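Local coordinates for protein protelomerase (Agrobacterium tumefaciens, PDB 4F43) that probably cuts and rejoins DNA to make the closed hairpin ends of a linear chromosome, and binds a hairpin DNA in this complex, at residues D35-M40 with R76-E81; D48-W53 with L90-G95; T67-I72 with A97-E102. The protein carries 1 engineered substitution. All coordinates share one frame; numbering follows the deposited sequence.

Contact 1: residues D35-M40 with R76-E81; sequences DFIAAM and RNAIRE. With nucleotides of chain B.
Ile37 and Ile79 meet where two helices pack in the all-helical N-terminal part of the chain; the short segments cross at -44°, with their axes 10.6 Å apart. The close-packed face is apolar. Ile37 carries its CG1 beside the backbone N, and the second torsion (chi2 -59°) folds CD1 across onto the other helix, where it sits 4.1 Å from both Ala78 CB and Ile79 CG1. Next to it Phe36 and Met40 come side by side onto Ile79: the ring edge, through CE2, meets CD1 of Ile79 at 4.2 Å, and Met40 SD lies against Ile79 CG1, also at 4.2 Å. Tyr75 meets the Phe36 ring edge-to-face, and Met89 packs on Phe36, Met40 and Ile79, so the touching side chains are buried. Away from this seam the character changes. Asp35 and Ala38 face outward on helix 28-40, while Arg80 and Glu81 are exposed on helix 65-82, Arg80 held by a salt bridge to Asp85. Round the far side of helix 65-82 lies the DNA: Asn77 ND2 donates to OP2 of DA21 of chain B at 3.1 Å. Arg76 NE donates a hydrogen bond, bent to 138°, to OP1 of DT20 of chain B at 3.1 Å, and OP1 lies at the guanidinium edge, in its plane.

Contact 2: residues D48-W53 with L90-G95; sequences DMQALW and LKIATG. With nucleotides of chain B.
Two bumps on segment 90-95 dock against helix 46-59: the branched side chain of Ile92 and, just after it, the corner of the chain at Ala93. Ile92 enters a hollow walled by Met49, Gln50 and Trp53. Its CD1 presses on Met49 CB at 3.7 Å, the two side chains crossing at about a right angle. CG2 points into the rest of the hollow, 4.0 Å from Trp53 CB and only 3.2 Å from Gln50 OE1, which hangs over the methyl because the Gln50 chain bends at chi2 (71°). The NE2 of that amide is bonded to Asp54 OD2, which helps to fix its rotation. The second bump is flatter. Ala93 is the centre of an inverse gamma turn, closed by Thr94 N to Ile92 O at 2.8 Å, and the turn lies over the Trp53 indole. Ala93 CA makes a CH-pi contact 3.5 Å from the centroid of the five-membered ring, 16° off the normal, while Ala93 CB settles over the six-membered ring, 3.7 Å from CE3. Thr94 O comes near the indole edge beside NE1, and Thr94 OG1 approaches OP2 of DA19 of chain B to 3.3 Å. The contact is mostly carbon against an aromatic face; Ile92 O, though near Trp53 CD1, serves the turn, and Arg76 NH1 takes up the carbonyls of Leu90 and Ala93. With no polar bond between the segments, fit does the holding.

Contact 3: residues T67-I72 with A97-E102; sequences TIISYI and AAMYDE. With nucleotides of chain B.
Tyr100 reaches from helix 97-115 to Ile69 and Ile72 of helix 65-82, the short segments crossing at -120°. From CB the ring leaves with CG anti to the carbonyl carbon (chi1 -66°), which lays it between protein and DNA. DA19 of chain B runs along one face: its C8 stands over CD1 at 3.8 Å, its O5' is tilted above CE2 at 3.1 Å, and its O4' lies on that same side. Met99 CE lies over the opposite face. CD1 also lies 4.0 Å from Ile69 CD1, and CE1 has Ile69 CG2 at its edge, in the ring plane, at 3.7 Å. At the tip, OH comes 3.3 Å from C5' of DA19 and donates to a water at 3.2 Å, which in turn donates to Ile69 O; a weak bond links OH to Gly95 N. Met99, bent at chi3, runs antiparallel alongside Ile69, its SD and CE against CG1, and CE meets Ile72 CD1 tip to tip at 4.0 Å. On the far side of helix 65-82, Thr67 OG1 donates to OP2 of DA10 of chain B, and Ser70 OG bonds an adenine N6, a major-groove atom. This is consistent with helix 65-82 lying in the major groove, with helix 97-115 packed across it.

All three contacts lie on the same side of the chain's centre, in the helical N-terminal region that meets the hairpin DNA. Centres of contacts 1 and 2 are about 11 Å apart, those of 2 and 3 about 14 Å, and those of 1 and 3 about 19 Å. Contact 2 bridges the others: Trp53 packs on Phe36 and on Ile72, while Gly95 touches Ile72. Along the chain 35-40, 48-53 and 67-72 come first, and their partners 76-81, 90-95 and 97-102 follow in the same order, so the three contacts interlock. Helices 28-40, 46-59, 89-92 and 97-115 are thus gathered on helix 65-82, which carries DNA contacts in both contacts 1 and 3.

Contact 1: residues D35-M40 with R76-E81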
loop_
_atom_site.group_PDB
_atom_site.type_symbol
_atom_site.label_atom_id
_atom_site.label_comp_id
_atom_site.label_asym_id
_atom_site.label_seq_id
_atom_site.Cartn_x
_atom_site.Cartn_y
_atom_site.Cartn_z
ATOM N N ASP A 35 3.630 -13.241 25.054
ATOM C CA ASP A 35 4.386 -13.464 26.281
ATOM C C ASP A 35 5.036 -12.171 26.758
ATOM O O ASP A 35 5.258 -11.979 27.953
ATOM C CB ASP A 35 5.455 -14.537 26.067
ATOM C CG ASP A 35 4.870 -15.864 25.631
ATOM O OD1 ASP A 35 3.675 -16.104 25.901
ATOM O OD2 ASP A 35 5.606 -16.667 25.017
ATOM N N PHE A 36 5.344 -11.292 25.810
ATOM C CA PHE A 36 5.914 -9.988 26.120
ATOM C C PHE A 36 4.902 -9.146 26.892
ATOM O O PHE A 36 5.174 -8.678 28.003
ATOM C CB PHE A 36 6.308 -9.278 24.826
ATOM C CG PHE A 36 7.198 -8.093 25.031
ATOM C CD1 PHE A 36 8.544 -8.262 25.299
ATOM C CD2 PHE A 36 6.694 -6.809 24.944
ATOM C CE1 PHE A 36 9.368 -7.173 25.484
ATOM C CE2 PHE A 36 7.514 -5.716 25.128
ATOM C CZ PHE A 36 8.853 -5.900 25.397
ATOM N N ILE A 37 3.728 -8.967 26.292
ATOM C CA ILE A 37 2.642 -8.226 26.924
ATOM C C ILE A 37 2.252 -8.866 28.257
ATOM O O ILE A 37 1.908 -8.171 29.213
ATOM C CB ILE A 37 1.408 -8.140 26.000
ATOM C CG1 ILE A 37 1.785 -7.501 24.662
ATOM C CG2 ILE A 37 0.287 -7.354 26.664
ATOM C CD1 ILE A 37 2.349 -6.103 24.786
ATOM N N ALA A 38 2.328 -10.192 28.314
ATOM C CA ALA A 38 2.029 -10.931 29.537
ATOM C C ALA A 38 3.014 -10.587 30.650
ATOM O O ALA A 38 2.614 -10.318 31.783
ATOM C CB ALA A 38 2.037 -12.428 29.265
ATOM N N ALA A 39 4.302 -10.597 30.317
ATOM C CA ALA A 39 5.349 -10.296 31.287
ATOM C C ALA A 39 5.314 -8.829 31.703
ATOM O O ALA A 39 5.722 -8.485 32.813
ATOM C CB ALA A 39 6.714 -10.656 30.722
ATOM N N MET A 40 4.828 -7.970 30.814
ATOM C CA MET A 40 4.727 -6.542 31.114
ATOM C C MET A 40 3.701 -6.235 32.206
ATOM O O MET A 40 3.755 -5.180 32.839
ATOM C CB MET A 40 4.394 -5.745 29.853
ATOM C CG MET A 40 5.539 -5.634 28.865
ATOM S SD MET A 40 5.152 -4.492 27.527
ATOM C CE MET A 40 4.791 -3.009 28.461
ATOM N N ARG A 76 5.269 -2.408 19.296
ATOM C CA ARG A 76 4.801 -1.095 19.730
ATOM C C ARG A 76 3.285 -0.950 19.622
ATOM O O ARG A 76 2.641 -0.420 20.531
ATOM C CB ARG A 76 5.500 0.015 18.940
ATOM C CG ARG A 76 6.992 0.113 19.208
ATOM C CD ARG A 76 7.622 1.237 18.406
ATOM N NE ARG A 76 7.056 2.533 18.765
ATOM C CZ ARG A 76 7.464 3.264 19.797
ATOM N NH1 ARG A 76 8.445 2.825 20.574
ATOM N NH2 ARG A 76 6.893 4.434 20.053
ATOM N N ASN A 77 2.721 -1.420 18.514
ATOM C CA ASN A 77 1.271 -1.406 18.346
ATOM C C ASN A 77 0.572 -2.282 19.380
ATOM O O ASN A 77 -0.497 -1.933 19.887
ATOM C CB ASN A 77 0.883 -1.836 16.931
ATOM C CG ASN A 77 1.162 -0.761 15.900
ATOM O OD1 ASN A 77 1.121 0.431 16.205
ATOM N ND2 ASN A 77 1.443 -1.178 14.672
ATOM N N ALA A 78 1.188 -3.418 19.694
ATOM C CA ALA A 78 0.658 -4.313 20.717
ATOM C C ALA A 78 0.642 -3.629 22.081
ATOM O O ALA A 78 -0.318 -3.761 22.841
ATOM C CB ALA A 78 1.468 -5.596 20.772
ATOM N N ILE A 79 1.710 -2.894 22.379
ATOM C CA ILE A 79 1.808 -2.152 23.631
ATOM C C ILE A 79 0.749 -1.055 23.694
ATOM O O ILE A 79 0.090 -0.874 24.719
ATOM C CB ILE A 79 3.205 -1.529 23.817
ATOM C CG1 ILE A 79 4.280 -2.616 23.850
ATOM C CG2 ILE A 79 3.256 -0.703 25.093
ATOM C CD1 ILE A 79 5.695 -2.081 23.922
ATOM N N ARG A 80 0.589 -0.327 22.591
ATOM C CA ARG A 80 -0.419 0.726 22.512
ATOM C C ARG A 80 -1.821 0.162 22.708
ATOM O O ARG A 80 -2.675 0.798 23.328
ATOM C CB ARG A 80 -0.342 1.457 21.172
ATOM C CG ARG A 80 0.906 2.299 20.987
ATOM C CD ARG A 80 0.850 3.063 19.674
ATOM N NE ARG A 80 2.058 3.849 19.439
ATOM C CZ ARG A 80 2.202 5.122 19.788
ATOM N NH1 ARG A 80 3.338 5.757 19.531
ATOM N NH2 ARG A 80 1.211 5.762 20.394
ATOM N N GLU A 81 -2.052 -1.035 22.179
ATOM C CA GLU A 81 -3.355 -1.679 22.296
ATOM C C GLU A 81 -3.614 -2.168 23.718
ATOM O O GLU A 81 -4.719 -2.020 24.241
ATOM C CB GLU A 81 -3.468 -2.848 21.315
ATOM C CG GLU A 81 -4.816 -3.552 21.343
ATOM C CD GLU A 81 -4.854 -4.774 20.446
ATOM O OE1 GLU A 81 -5.961 -5.294 20.192
ATOM O OE2 GLU A 81 -3.776 -5.217 19.998
ATOM P P DT B 20 6.217 2.601 14.958
ATOM O OP1 DT B 20 5.412 2.513 16.196
ATOM O OP2 DT B 20 7.052 1.454 14.535
ATOM O "O5'" DT B 20 5.226 2.977 13.759
ATOM C "C5'" DT B 20 4.286 4.035 13.914
ATOM C "C4'" DT B 20 3.339 4.095 12.729
ATOM O "O4'" DT B 20 4.093 4.377 11.523
ATOM C "C3'" DT B 20 2.560 2.811 12.454
ATOM O "O3'" DT B 20 1.227 3.117 12.056
ATOM C "C2'" DT B 20 3.346 2.162 11.318
ATOM C "C1'" DT B 20 3.844 3.380 10.555
ATOM N N1 DT B 20 5.106 3.114 9.828
ATOM C C2 DT B 20 5.173 3.372 8.478
ATOM O O2 DT B 20 4.239 3.817 7.835
ATOM N N3 DT B 20 6.385 3.087 7.907
ATOM C C4 DT B 20 7.512 2.583 8.529
ATOM O O4 DT B 20 8.554 2.363 7.916
ATOM C C5 DT B 20 7.364 2.336 9.942
ATOM C C7 DT B 20 8.507 1.791 10.741
ATOM C C6 DT B 20 6.187 2.608 10.517
ATOM P P DA B 21 0.177 1.935 11.767
ATOM O OP1 DA B 21 -1.155 2.387 12.227
ATOM O OP2 DA B 21 0.748 0.675 12.295
ATOM O "O5'" DA B 21 0.156 1.836 10.171
ATOM C "C5'" DA B 21 -0.453 2.867 9.395
ATOM C "C4'" DA B 21 -0.388 2.560 7.908
ATOM O "O4'" DA B 21 0.991 2.353 7.515
ATOM C "C3'" DA B 21 -1.126 1.304 7.454
ATOM O "O3'" DA B 21 -1.565 1.469 6.112
ATOM C "C2'" DA B 21 -0.030 0.251 7.523
ATOM C "C1'" DA B 21 1.118 1.067 6.945
ATOM N N9 DA B 21 2.449 0.562 7.254
ATOM C C8 DA B 21 2.927 0.122 8.457
ATOM N N7 DA B 21 4.182 -0.267 8.413
ATOM C C5 DA B 21 4.547 -0.065 7.091
ATOM C C6 DA B 21 5.746 -0.274 6.378
ATOM N N6 DA B 21 6.877 -0.761 6.904
ATOM N N1 DA B 21 5.738 0.045 5.070
ATOM C C2 DA B 21 4.634 0.534 4.503
ATOM N N3 DA B 21 3.456 0.773 5.065
ATOM C C4 DA B 21 3.487 0.449 6.367
#

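Contact 2: residues D48-W53 with L90-G95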
loop_
_atom_site.group_PDB
_atom_site.type_symbol
_atom_site.label_atom_id
_atom_site.label_comp_id
_atom_site.label_asym_id
_atom_site.label_seq_id
_atom_site.Cartn_x
_atom_site.Cartn_y
_atom_site.Cartn_z
ATOM N N ASP A 48 13.656 -3.393 34.572
ATOM C CA ASP A 48 13.175 -4.705 34.159
ATOM C C ASP A 48 12.469 -4.628 32.812
ATOM O O ASP A 48 12.496 -5.583 32.036
ATOM C CB ASP A 48 12.250 -5.305 35.219
ATOM C CG ASP A 48 12.982 -5.643 36.505
ATOM O OD1 ASP A 48 12.989 -4.799 37.427
ATOM O OD2 ASP A 48 13.553 -6.752 36.592
ATOM N N MET A 49 11.833 -3.492 32.542
ATOM C CA MET A 49 11.272 -3.235 31.223
ATOM C C MET A 49 12.407 -3.251 30.213
ATOM O O MET A 49 12.330 -3.912 29.173
ATOM C CB MET A 49 10.585 -1.869 31.184
ATOM C CG MET A 49 9.404 -1.719 32.121
ATOM S SD MET A 49 8.633 -0.098 31.959
ATOM C CE MET A 49 7.331 -0.214 33.180
ATOM N N GLN A 50 13.468 -2.523 30.542
ATOM C CA GLN A 50 14.638 -2.424 29.682
ATOM C C GLN A 50 15.279 -3.789 29.460
ATOM O O GLN A 50 15.747 -4.085 28.366
ATOM C CB GLN A 50 15.663 -1.460 30.280
ATOM C CG GLN A 50 16.824 -1.140 29.351
ATOM C CD GLN A 50 16.412 -0.259 28.190
ATOM O OE1 GLN A 50 15.691 0.722 28.367
ATOM N NE2 GLN A 50 16.865 -0.607 26.990
ATOM N N ALA A 51 15.302 -4.614 30.501
ATOM C CA ALA A 51 15.866 -5.957 30.393
ATOM C C ALA A 51 15.014 -6.836 29.482
ATOM O O ALA A 51 15.535 -7.567 28.635
ATOM C CB ALA A 51 15.998 -6.588 31.770
ATOM N N LEU A 52 13.700 -6.756 29.672
ATOM C CA LEU A 52 12.749 -7.513 28.869
ATOM C C LEU A 52 12.908 -7.160 27.394
ATOM O O LEU A 52 12.997 -8.044 26.536
ATOM C CB LEU A 52 11.320 -7.218 29.335
ATOM C CG LEU A 52 10.185 -8.114 28.836
ATOM C CD1 LEU A 52 10.388 -9.549 29.297
ATOM C CD2 LEU A 52 8.837 -7.582 29.311
ATOM N N TRP A 53 12.962 -5.863 27.109
ATOM C CA TRP A 53 13.117 -5.395 25.738
ATOM C C TRP A 53 14.493 -5.732 25.168
ATOM O O TRP A 53 14.635 -5.942 23.967
ATOM C CB TRP A 53 12.861 -3.889 25.644
ATOM C CG TRP A 53 12.989 -3.355 24.252
ATOM C CD1 TRP A 53 13.925 -2.474 23.793
ATOM C CD2 TRP A 53 12.162 -3.683 23.128
ATOM N NE1 TRP A 53 13.726 -2.226 22.455
ATOM C CE2 TRP A 53 12.652 -2.958 22.023
ATOM C CE3 TRP A 53 11.054 -4.517 22.950
ATOM C CZ2 TRP A 53 12.068 -3.040 20.759
ATOM C CZ3 TRP A 53 10.478 -4.599 21.694
ATOM C CH2 TRP A 53 10.986 -3.866 20.614
ATOM N N LEU A 90 7.027 2.467 25.691
ATOM C CA LEU A 90 7.017 3.051 24.357
ATOM C C LEU A 90 8.279 3.867 24.102
ATOM O O LEU A 90 8.675 4.072 22.955
ATOM C CB LEU A 90 5.777 3.927 24.169
ATOM C CG LEU A 90 4.437 3.193 24.193
ATOM C CD1 LEU A 90 3.284 4.181 24.130
ATOM C CD2 LEU A 90 4.363 2.206 23.041
ATOM N N LYS A 91 8.907 4.333 25.178
ATOM C CA LYS A 91 10.152 5.082 25.065
ATOM C C LYS A 91 11.328 4.118 25.154
ATOM O O LYS A 91 12.466 4.475 24.849
ATOM C CB LYS A 91 10.253 6.133 26.170
ATOM C CG LYS A 91 8.968 6.910 26.412
ATOM C CD LYS A 91 8.457 7.559 25.137
ATOM C CE LYS A 91 7.064 8.135 25.336
ATOM N NZ LYS A 91 6.490 8.668 24.071
ATOM N N ILE A 92 11.037 2.894 25.580
ATOM C CA ILE A 92 12.049 1.857 25.702
ATOM C C ILE A 92 12.007 0.922 24.499
ATOM O O ILE A 92 13.036 0.629 23.890
ATOM C CB ILE A 92 11.849 1.033 26.985
ATOM C CG1 ILE A 92 11.962 1.933 28.216
ATOM C CG2 ILE A 92 12.854 -0.104 27.051
ATOM C CD1 ILE A 92 11.729 1.210 29.523
ATOM N N ALA A 93 10.806 0.462 24.159
ATOM C CA ALA A 93 10.623 -0.455 23.041
ATOM C C ALA A 93 10.664 0.269 21.702
ATOM O O ALA A 93 9.645 0.403 21.025
ATOM C CB ALA A 93 9.321 -1.230 23.191
ATOM N N THR A 94 11.848 0.739 21.326
ATOM C CA THR A 94 12.034 1.388 20.037
ATOM C C THR A 94 13.352 0.949 19.411
ATOM O O THR A 94 14.223 0.406 20.094
ATOM C CB THR A 94 12.009 2.924 20.160
ATOM O OG1 THR A 94 12.045 3.511 18.853
ATOM C CG2 THR A 94 13.199 3.416 20.971
ATOM N N GLY A 95 13.493 1.183 18.113
ATOM C CA GLY A 95 14.686 0.771 17.401
ATOM C C GLY A 95 15.871 1.686 17.632
ATOM O O GLY A 95 15.711 2.855 17.984
ATOM P P DA B 19 11.407 6.355 17.102
ATOM O OP1 DA B 19 10.259 6.137 18.011
ATOM O OP2 DA B 19 12.775 6.475 17.655
ATOM O "O5'" DA B 19 11.426 5.181 16.016
ATOM C "C5'" DA B 19 10.270 4.378 15.795
ATOM C "C4'" DA B 19 9.319 4.990 14.781
ATOM O "O4'" DA B 19 10.028 5.415 13.596
ATOM C "C3'" DA B 19 8.283 4.035 14.207
ATOM O "O3'" DA B 19 7.171 3.888 15.079
ATOM C "C2'" DA B 19 7.871 4.727 12.912
ATOM C "C1'" DA B 19 9.039 5.666 12.615
ATOM N N9 DA B 19 9.596 5.487 11.275
ATOM C C8 DA B 19 10.846 5.052 10.933
ATOM N N7 DA B 19 11.049 4.997 9.637
ATOM C C5 DA B 19 9.851 5.427 9.090
ATOM C C6 DA B 19 9.414 5.598 7.760
ATOM N N6 DA B 19 10.169 5.348 6.684
ATOM N N1 DA B 19 8.155 6.044 7.573
ATOM C C2 DA B 19 7.389 6.299 8.638
ATOM N N3 DA B 19 7.688 6.177 9.929
ATOM C C4 DA B 19 8.945 5.732 10.088
#

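Contact 3: residues T67-I72 with A97-E102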
loop_
_atom_site.group_PDB
_atom_site.type_symbol
_atom_site.label_atom_id
_atom_site.label_comp_id
_atom_site.label_asym_id
_atom_site.label_seq_id
_atom_site.Cartn_x
_atom_site.Cartn_y
_atom_site.Cartn_z
ATOM N N THR A 67 12.796 -6.329 8.434
ATOM C CA THR A 67 12.014 -7.268 9.231
ATOM C C THR A 67 12.005 -6.854 10.698
ATOM O O THR A 67 10.959 -6.854 11.347
ATOM C CB THR A 67 12.583 -8.696 9.124
ATOM O OG1 THR A 67 12.621 -9.099 7.748
ATOM C CG2 THR A 67 11.731 -9.677 9.913
ATOM N N ILE A 68 13.182 -6.507 11.208
ATOM C CA ILE A 68 13.334 -6.062 12.590
ATOM C C ILE A 68 12.493 -4.819 12.865
ATOM O O ILE A 68 11.801 -4.737 13.878
ATOM C CB ILE A 68 14.810 -5.766 12.922
ATOM C CG1 ILE A 68 15.626 -7.060 12.935
ATOM C CG2 ILE A 68 14.933 -5.056 14.262
ATOM C CD1 ILE A 68 17.090 -6.859 13.257
ATOM N N ILE A 69 12.556 -3.855 11.950
ATOM C CA ILE A 69 11.790 -2.619 12.077
ATOM C C ILE A 69 10.282 -2.888 12.080
ATOM O O ILE A 69 9.543 -2.363 12.925
ATOM C CB ILE A 69 12.156 -1.618 10.958
ATOM C CG1 ILE A 69 13.610 -1.163 11.105
ATOM C CG2 ILE A 69 11.235 -0.419 10.994
ATOM C CD1 ILE A 69 14.107 -0.297 9.963
ATOM N N SER A 70 9.833 -3.718 11.142
ATOM C CA SER A 70 8.424 -4.093 11.059
ATOM C C SER A 70 7.951 -4.773 12.345
ATOM O O SER A 70 6.878 -4.461 12.875
ATOM C CB SER A 70 8.194 -5.016 9.861
ATOM O OG SER A 70 8.627 -4.406 8.657
ATOM N N TYR A 71 8.763 -5.698 12.846
ATOM C CA TYR A 71 8.456 -6.401 14.087
ATOM C C TYR A 71 8.388 -5.441 15.265
ATOM O O TYR A 71 7.550 -5.597 16.151
ATOM C CB TYR A 71 9.484 -7.499 14.364
ATOM C CG TYR A 71 9.306 -8.728 13.507
ATOM C CD1 TYR A 71 8.295 -8.798 12.556
ATOM C CD2 TYR A 71 10.141 -9.825 13.657
ATOM C CE1 TYR A 71 8.129 -9.922 11.774
ATOM C CE2 TYR A 71 9.980 -10.954 12.881
ATOM C CZ TYR A 71 8.973 -10.995 11.940
ATOM O OH TYR A 71 8.808 -12.116 11.163
ATOM N N ILE A 72 9.276 -4.452 15.270
ATOM C CA ILE A 72 9.257 -3.421 16.300
ATOM C C ILE A 72 7.944 -2.649 16.228
ATOM O O ILE A 72 7.342 -2.333 17.257
ATOM C CB ILE A 72 10.461 -2.467 16.179
ATOM C CG1 ILE A 72 11.739 -3.172 16.637
ATOM C CG2 ILE A 72 10.240 -1.210 17.008
ATOM C CD1 ILE A 72 12.976 -2.307 16.557
ATOM N N ALA A 97 18.570 4.250 16.872
ATOM C CA ALA A 97 18.451 5.423 16.011
ATOM C C ALA A 97 19.333 5.350 14.766
ATOM O O ALA A 97 19.045 5.992 13.756
ATOM C CB ALA A 97 18.752 6.688 16.802
ATOM N N ALA A 98 20.406 4.568 14.842
ATOM C CA ALA A 98 21.327 4.420 13.721
ATOM C C ALA A 98 20.817 3.399 12.707
ATOM O O ALA A 98 21.379 3.254 11.622
ATOM C CB ALA A 98 22.711 4.034 14.218
ATOM N N MET A 99 19.753 2.690 13.071
ATOM C CA MET A 99 19.147 1.701 12.185
ATOM C C MET A 99 18.197 2.381 11.205
ATOM O O MET A 99 18.209 2.096 10.004
ATOM C CB MET A 99 18.399 0.645 13.003
ATOM C CG MET A 99 17.682 -0.407 12.175
ATOM S SD MET A 99 16.877 -1.655 13.200
ATOM C CE MET A 99 15.776 -0.633 14.174
ATOM N N TYR A 100 17.380 3.288 11.730
ATOM C CA TYR A 100 16.425 4.035 10.918
ATOM C C TYR A 100 17.124 4.931 9.900
ATOM O O TYR A 100 16.634 5.121 8.785
ATOM C CB TYR A 100 15.507 4.867 11.815
ATOM C CG TYR A 100 14.600 4.035 12.692
ATOM C CD1 TYR A 100 13.829 3.015 12.151
ATOM C CD2 TYR A 100 14.524 4.259 14.060
ATOM C CE1 TYR A 100 13.001 2.249 12.945
ATOM C CE2 TYR A 100 13.699 3.494 14.864
ATOM C CZ TYR A 100 12.940 2.492 14.300
ATOM O OH TYR A 100 12.118 1.730 15.097
ATOM N N ASP A 101 18.273 5.477 10.290
ATOM C CA ASP A 101 19.054 6.328 9.399
ATOM C C ASP A 101 19.651 5.523 8.250
ATOM O O ASP A 101 19.671 5.981 7.105
ATOM C CB ASP A 101 20.161 7.050 10.171
ATOM C CG ASP A 101 19.616 7.995 11.223
ATOM O OD1 ASP A 101 18.406 8.303 11.177
ATOM O OD2 ASP A 101 20.398 8.436 12.092
ATOM N N GLU A 102 20.139 4.328 8.563
ATOM C CA GLU A 102 20.653 3.426 7.542
ATOM C C GLU A 102 19.522 3.024 6.603
ATOM O O GLU A 102 19.711 2.942 5.388
ATOM C CB GLU A 102 21.285 2.187 8.183
ATOM C CG GLU A 102 21.859 1.186 7.190
ATOM C CD GLU A 102 23.180 1.634 6.586
ATOM O OE1 GLU A 102 23.667 2.729 6.940
ATOM O OE2 GLU A 102 23.738 0.883 5.759
ATOM P P DA B 10 14.500 -12.171 6.912
ATOM O OP1 DA B 10 15.799 -12.675 6.413
ATOM O OP2 DA B 10 14.421 -11.517 8.236
ATOM O "O5'" DA B 10 13.899 -11.155 5.834
ATOM C "C5'" DA B 10 13.654 -11.611 4.513
ATOM C "C4'" DA B 10 12.887 -10.572 3.718
ATOM O "O4'" DA B 10 11.540 -10.452 4.229
ATOM C "C3'" DA B 10 13.461 -9.160 3.782
ATOM O "O3'" DA B 10 14.168 -8.884 2.581
ATOM C "C2'" DA B 10 12.244 -8.247 3.940
ATOM C "C1'" DA B 10 11.064 -9.200 3.792
ATOM N N9 DA B 10 9.892 -8.831 4.581
ATOM C C8 DA B 10 9.700 -8.988 5.926
ATOM N N7 DA B 10 8.532 -8.557 6.346
ATOM C C5 DA B 10 7.915 -8.086 5.197
ATOM C C6 DA B 10 6.657 -7.497 4.954
ATOM N N6 DA B 10 5.734 -7.266 5.895
ATOM N N1 DA B 10 6.370 -7.148 3.683
ATOM C C2 DA B 10 7.274 -7.370 2.723
ATOM N N3 DA B 10 8.483 -7.912 2.830
ATOM C C4 DA B 10 8.743 -8.249 4.101
ATOM P P DA B 19 11.407 6.355 17.102
ATOM O OP1 DA B 19 10.259 6.137 18.011
ATOM O OP2 DA B 19 12.775 6.475 17.655
ATOM O "O5'" DA B 19 11.426 5.181 16.016
ATOM C "C5'" DA B 19 10.270 4.378 15.795
ATOM C "C4'" DA B 19 9.319 4.990 14.781
ATOM O "O4'" DA B 19 10.028 5.415 13.596
ATOM C "C3'" DA B 19 8.283 4.035 14.207
ATOM O "O3'" DA B 19 7.171 3.888 15.079
ATOM C "C2'" DA B 19 7.871 4.727 12.912
ATOM C "C1'" DA B 19 9.039 5.666 12.615
ATOM N N9 DA B 19 9.596 5.487 11.275
ATOM C C8 DA B 19 10.846 5.052 10.933
ATOM N N7 DA B 19 11.049 4.997 9.637
ATOM C C5 DA B 19 9.851 5.427 9.090
ATOM C C6 DA B 19 9.414 5.598 7.760
ATOM N N6 DA B 19 10.169 5.348 6.684
ATOM N N1 DA B 19 8.155 6.044 7.573
ATOM C C2 DA B 19 7.389 6.299 8.638
ATOM N N3 DA B 19 7.688 6.177 9.929
ATOM C C4 DA B 19 8.945 5.732 10.088
ATOM P P DC B 9 11.079 -15.780 11.379
ATOM O OP1 DC B 9 12.136 -16.805 11.529
ATOM O OP2 DC B 9 10.827 -14.809 12.467
ATOM O "O5'" DC B 9 11.359 -14.945 10.045
ATOM C "C5'" DC B 9 11.676 -15.630 8.839
ATOM C "C4'" DC B 9 11.571 -14.707 7.639
ATOM O "O4'" DC B 9 10.189 -14.346 7.400
ATOM C "C3'" DC B 9 12.320 -13.378 7.757
ATOM O "O3'" DC B 9 13.457 -13.393 6.898
ATOM C "C2'" DC B 9 11.303 -12.319 7.330
ATOM C "C1'" DC B 9 10.230 -13.157 6.648
ATOM N N1 DC B 9 8.878 -12.529 6.603
ATOM C C2 DC B 9 8.280 -12.329 5.356
ATOM O O2 DC B 9 8.895 -12.684 4.344
ATOM N N3 DC B 9 7.052 -11.758 5.297
ATOM C C4 DC B 9 6.431 -11.396 6.421
ATOM N N4 DC B 9 5.220 -10.838 6.307
ATOM C C5 DC B 9 7.028 -11.591 7.704
ATOM C C6 DC B 9 8.242 -12.156 7.751
HETATM O O HOH W 1 9.291 0.638 14.119
#